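Local coordinates for protein glutathione peroxidase-like peroxiredoxin HYR1 (Saccharomyces cerevisiae, PDB 3CMI) that reduces hydroperoxides with thioredoxin-derived electrons and acts as a hydroperoxide sensor that oxidises, and so activates, the yeast transcription factor YAP1, at residues K58-E63 against S158-I163; D105-N110 against R129-N134; K145-Y150 against E164-E169. One frame throughout, in Å; residues are numbered along the deposited sequence.

Contact 1 (K58-E63 against S158-I163); sequences KRYKDE and SLSETI
The phenol ring of Tyr60 is enclosed on both faces: Ile163 CG2 lies over one, and on the opposite one CG of the neighbouring Arg59 sits 3.5 Å above the plane, over the ring centre. Ser160 meets the ring at its edge, near the ring plane, where CB comes 3.3 Å from Tyr60 OH and 3.9 Å from Tyr60 CE2. This is helix-to-helix packing within the thioredoxin fold. Tyr60 lies on helix 47-60, the helical part of the beta-alpha-beta crossover between strands 34-41 and 65-72, whereas 158-163 holds the start of helix 160-167, the C-terminal helix of the fold. Between the two helices the Tyr60 side chain makes every contact, with the backbones far enough apart that the nearest CA atoms, of Tyr60 and Ile163, are 8.7 Å from each other. CG of Tyr60 stands beside its backbone N and anti to the carbonyl carbon (chi1 -67°), which sends the hydroxyl end toward the first turn of the opposite helix. The Ile163 methyl only brushes the ring, with CG2 4.4 Å from Tyr60 CD2. Beneath the pair lies the sheet: both Tyr60 and Ile163 rest on Phe65 at the start of strand 65-72, and Ile163 also touches Leu139. Ser160 contributes its carbon rather than its hydroxyl, because OG bonds back to Ser157 O just ahead of the helix. No hydrogen bond joins the two segments; the polar end of Tyr60 is instead satisfied one turn further along helix 160-167, where its OH is hydrogen-bonded to the carboxylate oxygen OE2 of Glu164.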
loop_
_atom_site.group_PDB
_atom_site.type_symbol
_atom_site.label_atom_id
_atom_site.label_comp_id
_atom_site.label_asym_id
_atom_site.label_seq_id
_atom_site.Cartn_x
_atom_site.Cartn_y
_atom_site.Cartn_z
ATOM N N LYS A 58 5.727 -9.873 -8.741
ATOM C CA LYS A 58 6.252 -10.622 -9.886
ATOM C C LYS A 58 5.124 -11.234 -10.718
ATOM O O LYS A 58 5.137 -11.177 -11.949
ATOM C CB LYS A 58 7.208 -11.723 -9.419
ATOM C CG LYS A 58 8.521 -11.211 -8.854
ATOM C CD LYS A 58 9.525 -12.345 -8.713
ATOM C CE LYS A 58 10.861 -11.847 -8.178
ATOM N NZ LYS A 58 11.510 -10.832 -9.068
ATOM N N ARG A 59 4.137 -11.800 -10.035
ATOM C CA ARG A 59 3.049 -12.494 -10.712
ATOM C C ARG A 59 2.192 -11.578 -11.597
ATOM O O ARG A 59 1.895 -11.914 -12.751
ATOM C CB ARG A 59 2.182 -13.246 -9.698
ATOM C CG ARG A 59 0.904 -13.761 -10.293
ATOM C CD ARG A 59 0.378 -14.993 -9.601
ATOM N NE ARG A 59 -0.171 -15.830 -10.649
ATOM C CZ ARG A 59 0.312 -17.004 -11.027
ATOM N NH1 ARG A 59 1.338 -17.562 -10.403
ATOM N NH2 ARG A 59 -0.282 -17.643 -12.016
ATOM N N TYR A 60 1.849 -10.411 -11.060
ATOM C CA TYR A 60 0.819 -9.552 -11.640
ATOM C C TYR A 60 1.296 -8.241 -12.250
ATOM O O TYR A 60 0.516 -7.555 -12.913
ATOM C CB TYR A 60 -0.246 -9.244 -10.586
ATOM C CG TYR A 60 -1.056 -10.448 -10.164
ATOM C CD1 TYR A 60 -1.866 -11.123 -11.078
ATOM C CD2 TYR A 60 -1.026 -10.904 -8.846
ATOM C CE1 TYR A 60 -2.621 -12.225 -10.690
ATOM C CE2 TYR A 60 -1.779 -12.011 -8.448
ATOM C CZ TYR A 60 -2.571 -12.660 -9.375
ATOM O OH TYR A 60 -3.306 -13.754 -8.996
ATOM N N LYS A 61 2.553 -7.873 -12.025
ATOM C CA LYS A 61 3.026 -6.548 -12.447
ATOM C C LYS A 61 2.683 -6.197 -13.902
ATOM O O LYS A 61 2.289 -5.064 -14.189
ATOM C CB LYS A 61 4.521 -6.335 -12.146
ATOM C CG LYS A 61 5.502 -7.284 -12.843
ATOM C CD LYS A 61 6.943 -6.885 -12.504
ATOM C CE LYS A 61 7.948 -7.922 -12.980
ATOM N NZ LYS A 61 8.326 -7.754 -14.429
ATOM N N ASP A 62 2.797 -7.171 -14.802
ATOM C CA ASP A 62 2.539 -6.932 -16.227
ATOM C C ASP A 62 1.065 -6.971 -16.632
ATOM O O ASP A 62 0.732 -6.792 -17.807
ATOM C CB ASP A 62 3.395 -7.852 -17.097
ATOM C CG ASP A 62 4.860 -7.481 -17.053
ATOM O OD1 ASP A 62 5.182 -6.273 -17.153
ATOM O OD2 ASP A 62 5.695 -8.401 -16.922
ATOM N N GLU A 63 0.190 -7.199 -15.653
ATOM C CA GLU A 63 -1.252 -7.066 -15.842
ATOM C C GLU A 63 -1.715 -5.634 -15.556
ATOM O O GLU A 63 -2.892 -5.311 -15.734
ATOM C CB GLU A 63 -2.008 -8.044 -14.931
ATOM C CG GLU A 63 -1.598 -9.505 -15.075
ATOM C CD GLU A 63 -1.983 -10.093 -16.422
ATOM O OE1 GLU A 63 -3.130 -9.860 -16.863
ATOM O OE2 GLU A 63 -1.145 -10.788 -17.037
ATOM N N SER A 158 -3.512 -14.205 -0.322
ATOM C CA SER A 158 -4.964 -14.296 -0.121
ATOM C C SER A 158 -5.764 -13.235 -0.892
ATOM O O SER A 158 -6.983 -13.363 -1.060
ATOM C CB SER A 158 -5.286 -14.217 1.370
ATOM O OG SER A 158 -4.891 -15.412 2.024
ATOM N N LEU A 159 -5.060 -12.201 -1.353
ATOM C CA LEU A 159 -5.636 -11.072 -2.083
ATOM C C LEU A 159 -5.623 -11.264 -3.602
ATOM O O LEU A 159 -6.140 -10.416 -4.337
ATOM C CB LEU A 159 -4.844 -9.797 -1.752
ATOM C CG LEU A 159 -5.248 -8.801 -0.658
ATOM C CD1 LEU A 159 -5.857 -9.444 0.590
ATOM C CD2 LEU A 159 -4.049 -7.909 -0.300
ATOM N N SER A 160 -5.023 -12.359 -4.071
ATOM C CA SER A 160 -4.809 -12.559 -5.505
ATOM C C SER A 160 -6.111 -12.541 -6.315
ATOM O O SER A 160 -6.191 -11.872 -7.348
ATOM C CB SER A 160 -3.986 -13.828 -5.775
ATOM O OG SER A 160 -4.709 -15.005 -5.447
ATOM N N GLU A 161 -7.128 -13.250 -5.827
ATOM C CA GLU A 161 -8.442 -13.315 -6.482
ATOM C C GLU A 161 -9.153 -11.962 -6.568
ATOM O O GLU A 161 -9.751 -11.631 -7.593
ATOM C CB GLU A 161 -9.340 -14.348 -5.796
ATOM C CG GLU A 161 -8.955 -15.791 -6.085
ATOM C CD GLU A 161 -9.176 -16.180 -7.535
ATOM O OE1 GLU A 161 -8.236 -16.708 -8.157
ATOM O OE2 GLU A 161 -10.286 -15.954 -8.054
ATOM N N THR A 162 -9.086 -11.191 -5.488
ATOM C CA THR A 162 -9.597 -9.827 -5.474
ATOM C C THR A 162 -8.809 -8.929 -6.441
ATOM O O THR A 162 -9.392 -8.112 -7.157
ATOM C CB THR A 162 -9.545 -9.239 -4.048
ATOM O OG1 THR A 162 -10.308 -10.066 -3.165
ATOM C CG2 THR A 162 -10.093 -7.807 -4.011
ATOM N N ILE A 163 -7.487 -9.082 -6.460
ATOM C CA ILE A 163 -6.641 -8.343 -7.409
ATOM C C ILE A 163 -7.044 -8.674 -8.846
ATOM O O ILE A 163 -7.146 -7.778 -9.687
ATOM C CB ILE A 163 -5.121 -8.579 -7.161
ATOM C CG1 ILE A 163 -4.698 -7.932 -5.837
ATOM C CG2 ILE A 163 -4.253 -7.980 -8.293
ATOM C CD1 ILE A 163 -3.332 -8.364 -5.329
#

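Contact 2 (D105-N110 against R129-N134); sequences DVNGGN and RGIKWN
Val106 lays its CG2 methyl on the root of the Ile131 side chain, 3.8 Å from Ile131 CB and equally close to Ile131 CG1. Two loops of the thioredoxin fold meet here, one leading into helix 113-121 and the other running from that helix toward strand 137-140, so the contact pinches together the two ends of the helical excursion. The side chains of Val106 and Ile131 cross at about a right angle, and both also touch Tyr115 of the helix and Asn39 of strand 34-41, so the pair sits where helix 113-121, strand 34-41 and the two loops meet. With CG1 of Val106 anti to the carbonyl carbon (chi1 -63°), CG2 falls between the backbone N and the carbonyl carbon and faces Ile131.

Beside this pair the Asn107 side chain leans over the backbone of the second loop, its CG 4.1 Å from Gly130 CA. The main chains are close at this point, with 5.9 Å between the CA atoms of Asn107 and Gly130. The Gln74 side-chain amide bonds to Val106 N and Asn107 O, while Arg129 O accepts a hydrogen bond from Arg149 of strand 146-150 and Lys132 N bonds to Glu136. Where the Asn107 amide group passes the main chain of Ile131, its CG lies 3.6 Å from Ile131 N.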
loop_
_atom_site.group_PDB
_atom_site.type_symbol
_atom_site.label_atom_id
_atom_site.label_comp_id
_atom_site.label_asym_id
_atom_site.label_seq_id
_atom_site.Cartn_x
_atom_site.Cartn_y
_atom_site.Cartn_z
ATOM N N ASP A 105 5.717 8.306 9.106
ATOM C CA ASP A 105 4.747 7.913 10.120
ATOM C C ASP A 105 3.421 7.654 9.417
ATOM O O ASP A 105 2.984 8.449 8.575
ATOM C CB ASP A 105 4.559 9.012 11.169
ATOM C CG ASP A 105 5.757 9.166 12.093
ATOM O OD1 ASP A 105 5.744 10.116 12.907
ATOM O OD2 ASP A 105 6.705 8.352 12.017
ATOM N N VAL A 106 2.788 6.537 9.762
ATOM C CA VAL A 106 1.468 6.203 9.242
ATOM C C VAL A 106 0.374 6.725 10.180
ATOM O O VAL A 106 -0.768 6.939 9.759
ATOM C CB VAL A 106 1.307 4.671 8.997
ATOM C CG1 VAL A 106 2.300 4.190 7.934
ATOM C CG2 VAL A 106 1.488 3.878 10.292
ATOM N N ASN A 107 0.741 6.922 11.448
ATOM C CA ASN A 107 -0.170 7.405 12.478
ATOM C C ASN A 107 0.365 8.650 13.173
ATOM O O ASN A 107 1.561 8.931 13.114
ATOM C CB ASN A 107 -0.406 6.330 13.549
ATOM C CG ASN A 107 -1.007 5.048 12.994
ATOM O OD1 ASN A 107 -0.738 3.965 13.512
ATOM N ND2 ASN A 107 -1.834 5.165 11.960
ATOM N N GLY A 108 -0.530 9.376 13.842
ATOM C CA GLY A 108 -0.156 10.497 14.706
ATOM C C GLY A 108 -0.158 11.855 14.028
ATOM O O GLY A 108 -0.624 11.999 12.895
ATOM N N GLY A 109 0.377 12.850 14.731
ATOM C CA GLY A 109 0.418 14.232 14.249
ATOM C C GLY A 109 1.292 14.476 13.032
ATOM O O GLY A 109 1.151 15.502 12.366
ATOM N N ASN A 110 2.196 13.540 12.745
ATOM C CA ASN A 110 3.072 13.621 11.570
ATOM C C ASN A 110 2.727 12.569 10.507
ATOM O O ASN A 110 3.560 12.205 9.679
ATOM C CB ASN A 110 4.549 13.517 11.981
ATOM C CG ASN A 110 5.067 14.767 12.709
ATOM O OD1 ASN A 110 6.187 14.764 13.225
ATOM N ND2 ASN A 110 4.265 15.832 12.746
ATOM N N ARG A 129 -8.993 4.421 13.872
ATOM C CA ARG A 129 -8.816 4.468 12.422
ATOM C C ARG A 129 -7.382 4.132 12.056
ATOM O O ARG A 129 -7.104 3.708 10.935
ATOM C CB ARG A 129 -9.145 5.862 11.886
ATOM C CG ARG A 129 -10.581 6.294 12.134
ATOM C CD ARG A 129 -10.804 7.785 11.919
ATOM N NE ARG A 129 -10.792 8.135 10.500
ATOM C CZ ARG A 129 -9.757 8.685 9.872
ATOM N NH1 ARG A 129 -9.844 8.960 8.579
ATOM N NH2 ARG A 129 -8.637 8.963 10.533
ATOM N N GLY A 130 -6.474 4.324 13.008
ATOM C CA GLY A 130 -5.046 4.171 12.769
ATOM C C GLY A 130 -4.618 2.785 12.331
ATOM O O GLY A 130 -5.367 1.814 12.469
ATOM N N ILE A 131 -3.404 2.710 11.791
ATOM C CA ILE A 131 -2.783 1.445 11.411
ATOM C C ILE A 131 -2.374 0.714 12.684
ATOM O O ILE A 131 -1.749 1.303 13.569
ATOM C CB ILE A 131 -1.545 1.677 10.503
ATOM C CG1 ILE A 131 -1.902 2.557 9.286
ATOM C CG2 ILE A 131 -0.906 0.340 10.084
ATOM C CD1 ILE A 131 -3.016 1.997 8.365
ATOM N N LYS A 132 -2.738 -0.561 12.775
ATOM C CA LYS A 132 -2.530 -1.340 14.001
ATOM C C LYS A 132 -1.114 -1.903 14.118
ATOM O O LYS A 132 -0.521 -1.870 15.198
ATOM C CB LYS A 132 -3.564 -2.472 14.121
ATOM C CG LYS A 132 -4.843 -2.107 14.875
ATOM C CD LYS A 132 -5.798 -1.264 14.025
ATOM C CE LYS A 132 -7.036 -0.832 14.813
ATOM N NZ LYS A 132 -8.049 -1.924 14.954
ATOM N N TRP A 133 -0.584 -2.430 13.013
ATOM C CA TRP A 133 0.753 -3.017 13.015
ATOM C C TRP A 133 1.402 -2.980 11.632
ATOM O O TRP A 133 0.810 -2.487 10.671
ATOM C CB TRP A 133 0.713 -4.455 13.565
ATOM C CG TRP A 133 1.876 -4.774 14.470
ATOM C CD1 TRP A 133 2.100 -4.275 15.728
ATOM C CD2 TRP A 133 2.972 -5.654 14.189
ATOM N NE1 TRP A 133 3.266 -4.790 16.244
ATOM C CE2 TRP A 133 3.821 -5.640 15.322
ATOM C CE3 TRP A 133 3.318 -6.457 13.093
ATOM C CZ2 TRP A 133 4.998 -6.398 15.388
ATOM C CZ3 TRP A 133 4.491 -7.210 13.158
ATOM C CH2 TRP A 133 5.314 -7.174 14.299
ATOM N N ASN A 134 2.626 -3.489 11.545
ATOM C CA ASN A 134 3.320 -3.657 10.268
ATOM C C ASN A 134 2.484 -4.424 9.249
ATOM O O ASN A 134 1.718 -5.315 9.618
ATOM C CB ASN A 134 4.642 -4.391 10.484
ATOM C CG ASN A 134 5.643 -3.578 11.276
ATOM O OD1 ASN A 134 5.829 -2.386 11.028
ATOM N ND2 ASN A 134 6.302 -4.224 12.231
#

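Contact 3 (K145-Y150 against E164-E169); sequences KVYERY and EELLKE
The edge strand 146-150 runs past helix 160-167 with 8.9 Å between the CA atoms of Tyr147 and Leu166, and a classic beta bulge breaks its regular pairing where Tyr147 and Glu148 both face Leu139 of strand 137-140. Hairpin and helix make up the C-terminal beta-beta-alpha end of the thioredoxin fold; the helix lies back against the hairpin, and this contact is part of that packing. Tyr147 takes the helical backbone angles of a bulge residue (-84°/-47°). Its CG is anti to the backbone N, and the ring is carried alongside the helix, where Leu166 makes a CH-pi contact. The methyl CD2 of Leu166 lies over one face, displaced toward the rim, 4.2 Å from the ring centroid and 3.8 Å from Tyr147 CD2. Leu166 also reaches Leu139, so one leucine packs against both strands of the hairpin.

At the far end of the ring the extended Glu165 side chain crosses at about a right angle. Tyr147 OH is 3.8 Å from Glu165 OE2, too far for a hydrogen bond, and ring and carboxylate planes stand 55° apart. Thr162, one turn earlier in the helix, touches both Tyr147 and Tyr150, and the Tyr150 hydroxyl meets the edge of the Tyr147 ring in its plane. Further along the strand, Glu148 CG lies 3.6 Å above the Tyr150 ring plane, offset toward the rim, and the Arg149 guanidinium group is held by a salt bridge to Glu136 and a hydrogen bond to Lys122 O. Glu148 turns its carboxylate back on the strand, where OE2 takes the amide hydrogen of Arg149 N on its anti lone pair, 2.8 Å away.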
loop_
_atom_site.group_PDB
_atom_site.type_symbol
_atom_site.label_atom_id
_atom_site.label_comp_id
_atom_site.label_asym_id
_atom_site.label_seq_id
_atom_site.Cartn_x
_atom_site.Cartn_y
_atom_site.Cartn_z
ATOM N N LYS A 145 -9.996 4.551 -6.828
ATOM C CA LYS A 145 -10.877 4.420 -5.673
ATOM C C LYS A 145 -10.438 3.266 -4.772
ATOM O O LYS A 145 -10.210 2.149 -5.240
ATOM C CB LYS A 145 -12.329 4.229 -6.128
ATOM C CG LYS A 145 -12.901 5.421 -6.888
ATOM C CD LYS A 145 -14.335 5.176 -7.326
ATOM C CE LYS A 145 -14.844 6.288 -8.247
ATOM N NZ LYS A 145 -15.167 7.557 -7.519
ATOM N N VAL A 146 -10.319 3.542 -3.477
ATOM C CA VAL A 146 -9.910 2.522 -2.518
ATOM C C VAL A 146 -10.999 1.449 -2.411
ATOM O O VAL A 146 -12.155 1.746 -2.092
ATOM C CB VAL A 146 -9.579 3.122 -1.132
ATOM C CG1 VAL A 146 -9.001 2.053 -0.214
ATOM C CG2 VAL A 146 -8.597 4.299 -1.266
ATOM N N TYR A 147 -10.615 0.211 -2.707
ATOM C CA TYR A 147 -11.542 -0.918 -2.730
ATOM C C TYR A 147 -11.752 -1.513 -1.341
ATOM O O TYR A 147 -12.889 -1.774 -0.936
ATOM C CB TYR A 147 -11.051 -1.999 -3.703
ATOM C CG TYR A 147 -11.962 -3.206 -3.787
ATOM C CD1 TYR A 147 -11.642 -4.393 -3.124
ATOM C CD2 TYR A 147 -13.149 -3.159 -4.521
ATOM C CE1 TYR A 147 -12.480 -5.502 -3.192
ATOM C CE2 TYR A 147 -13.996 -4.270 -4.598
ATOM C CZ TYR A 147 -13.652 -5.437 -3.930
ATOM O OH TYR A 147 -14.476 -6.539 -4.000
ATOM N N GLU A 148 -10.650 -1.736 -0.623
ATOM C CA GLU A 148 -10.698 -2.371 0.693
ATOM C C GLU A 148 -9.380 -2.256 1.456
ATOM O O GLU A 148 -8.297 -2.165 0.864
ATOM C CB GLU A 148 -11.108 -3.850 0.563
ATOM C CG GLU A 148 -11.462 -4.565 1.876
ATOM C CD GLU A 148 -12.515 -3.835 2.700
ATOM O OE1 GLU A 148 -13.691 -4.228 2.613
ATOM O OE2 GLU A 148 -12.171 -2.864 3.421
ATOM N N ARG A 149 -9.506 -2.257 2.780
ATOM C CA ARG A 149 -8.393 -2.270 3.715
ATOM C C ARG A 149 -8.313 -3.650 4.382
ATOM O O ARG A 149 -9.329 -4.200 4.821
ATOM C CB ARG A 149 -8.618 -1.174 4.753
ATOM C CG ARG A 149 -7.561 -1.023 5.827
ATOM C CD ARG A 149 -8.043 0.023 6.827
ATOM N NE ARG A 149 -7.118 0.233 7.931
ATOM C CZ ARG A 149 -7.133 1.299 8.725
ATOM N NH1 ARG A 149 -8.010 2.274 8.527
ATOM N NH2 ARG A 149 -6.258 1.396 9.717
ATOM N N TYR A 150 -7.107 -4.204 4.451
ATOM C CA TYR A 150 -6.894 -5.540 5.010
ATOM C C TYR A 150 -5.913 -5.478 6.166
ATOM O O TYR A 150 -4.973 -4.687 6.147
ATOM C CB TYR A 150 -6.363 -6.489 3.936
ATOM C CG TYR A 150 -7.245 -6.570 2.714
ATOM C CD1 TYR A 150 -7.030 -5.729 1.621
ATOM C CD2 TYR A 150 -8.304 -7.480 2.655
ATOM C CE1 TYR A 150 -7.846 -5.796 0.498
ATOM C CE2 TYR A 150 -9.126 -7.555 1.536
ATOM C CZ TYR A 150 -8.888 -6.711 0.463
ATOM O OH TYR A 150 -9.693 -6.776 -0.646
ATOM N N GLU A 164 -7.310 -9.952 -9.109
ATOM C CA GLU A 164 -7.682 -10.394 -10.453
ATOM C C GLU A 164 -8.991 -9.773 -10.942
ATOM O O GLU A 164 -9.079 -9.389 -12.107
ATOM C CB GLU A 164 -7.704 -11.929 -10.560
ATOM C CG GLU A 164 -6.295 -12.513 -10.616
ATOM C CD GLU A 164 -6.232 -13.981 -10.986
ATOM O OE1 GLU A 164 -7.189 -14.515 -11.593
ATOM O OE2 GLU A 164 -5.193 -14.605 -10.678
ATOM N N GLU A 165 -9.990 -9.656 -10.066
ATOM C CA GLU A 165 -11.264 -9.043 -10.471
ATOM C C GLU A 165 -11.167 -7.535 -10.708
ATOM O O GLU A 165 -11.891 -6.986 -11.537
ATOM C CB GLU A 165 -12.439 -9.427 -9.549
ATOM C CG GLU A 165 -12.381 -8.948 -8.108
ATOM C CD GLU A 165 -13.464 -9.585 -7.222
ATOM O OE1 GLU A 165 -14.496 -10.052 -7.751
ATOM O OE2 GLU A 165 -13.289 -9.614 -5.983
ATOM N N LEU A 166 -10.262 -6.876 -9.988
ATOM C CA LEU A 166 -9.980 -5.454 -10.212
ATOM C C LEU A 166 -9.196 -5.230 -11.502
ATOM O O LEU A 166 -9.375 -4.216 -12.176
ATOM C CB LEU A 166 -9.220 -4.846 -9.031
ATOM C CG LEU A 166 -9.901 -4.755 -7.665
ATOM C CD1 LEU A 166 -8.945 -4.121 -6.673
ATOM C CD2 LEU A 166 -11.204 -3.968 -7.734
ATOM N N LEU A 167 -8.325 -6.174 -11.840
ATOM C CA LEU A 167 -7.529 -6.068 -13.061
ATOM C C LEU A 167 -8.406 -6.177 -14.309
ATOM O O LEU A 167 -8.087 -5.600 -15.352
ATOM C CB LEU A 167 -6.417 -7.122 -13.082
ATOM C CG LEU A 167 -5.201 -6.940 -12.164
ATOM C CD1 LEU A 167 -4.459 -8.256 -12.021
ATOM C CD2 LEU A 167 -4.255 -5.859 -12.670
ATOM N N LYS A 168 -9.517 -6.908 -14.182
ATOM C CA LYS A 168 -10.454 -7.149 -15.280
ATOM C C LYS A 168 -11.513 -6.044 -15.453
ATOM O O LYS A 168 -12.341 -6.116 -16.363
ATOM C CB LYS A 168 -11.137 -8.513 -15.096
ATOM C CG LYS A 168 -10.192 -9.712 -15.148
ATOM C CD LYS A 168 -10.933 -11.021 -14.900
ATOM C CE LYS A 168 -9.962 -12.161 -14.618
ATOM N NZ LYS A 168 -10.629 -13.497 -14.561
ATOM N N GLU A 169 -11.476 -5.029 -14.586
ATOM C CA GLU A 169 -12.419 -3.895 -14.615
ATOM C C GLU A 169 -12.593 -3.253 -15.986
ATOM O O GLU A 169 -11.607 -2.957 -16.667
ATOM C CB GLU A 169 -11.945 -2.786 -13.686
ATOM C CG GLU A 169 -12.190 -2.978 -12.212
ATOM C CD GLU A 169 -11.636 -1.804 -11.429
ATOM O OE1 GLU A 169 -12.277 -0.731 -11.455
ATOM O OE2 GLU A 169 -10.552 -1.943 -10.816
#

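Followed from the N terminus, the chain opens contact 1 at the end of helix 47-60 and closes it only at the start of helix 160-167, a loop that spans most of the sheet. Contact 2 is nested inside it, closing the excursion through helix 113-121. Contact 3 begins after contact 2 has closed, in series with it, but crosses contact 1: strand 146-150 precedes 158-163, and 164-169 follows. Contacts 1 and 3 share helix 160-167, their centres 10 Å apart, and tie it to helix 47-60 and to the edge strand. Contact 2 lies on the opposite side of the chain's centre from contact 1, about 26 Å away between centres, yet touches contact 3 through Arg149.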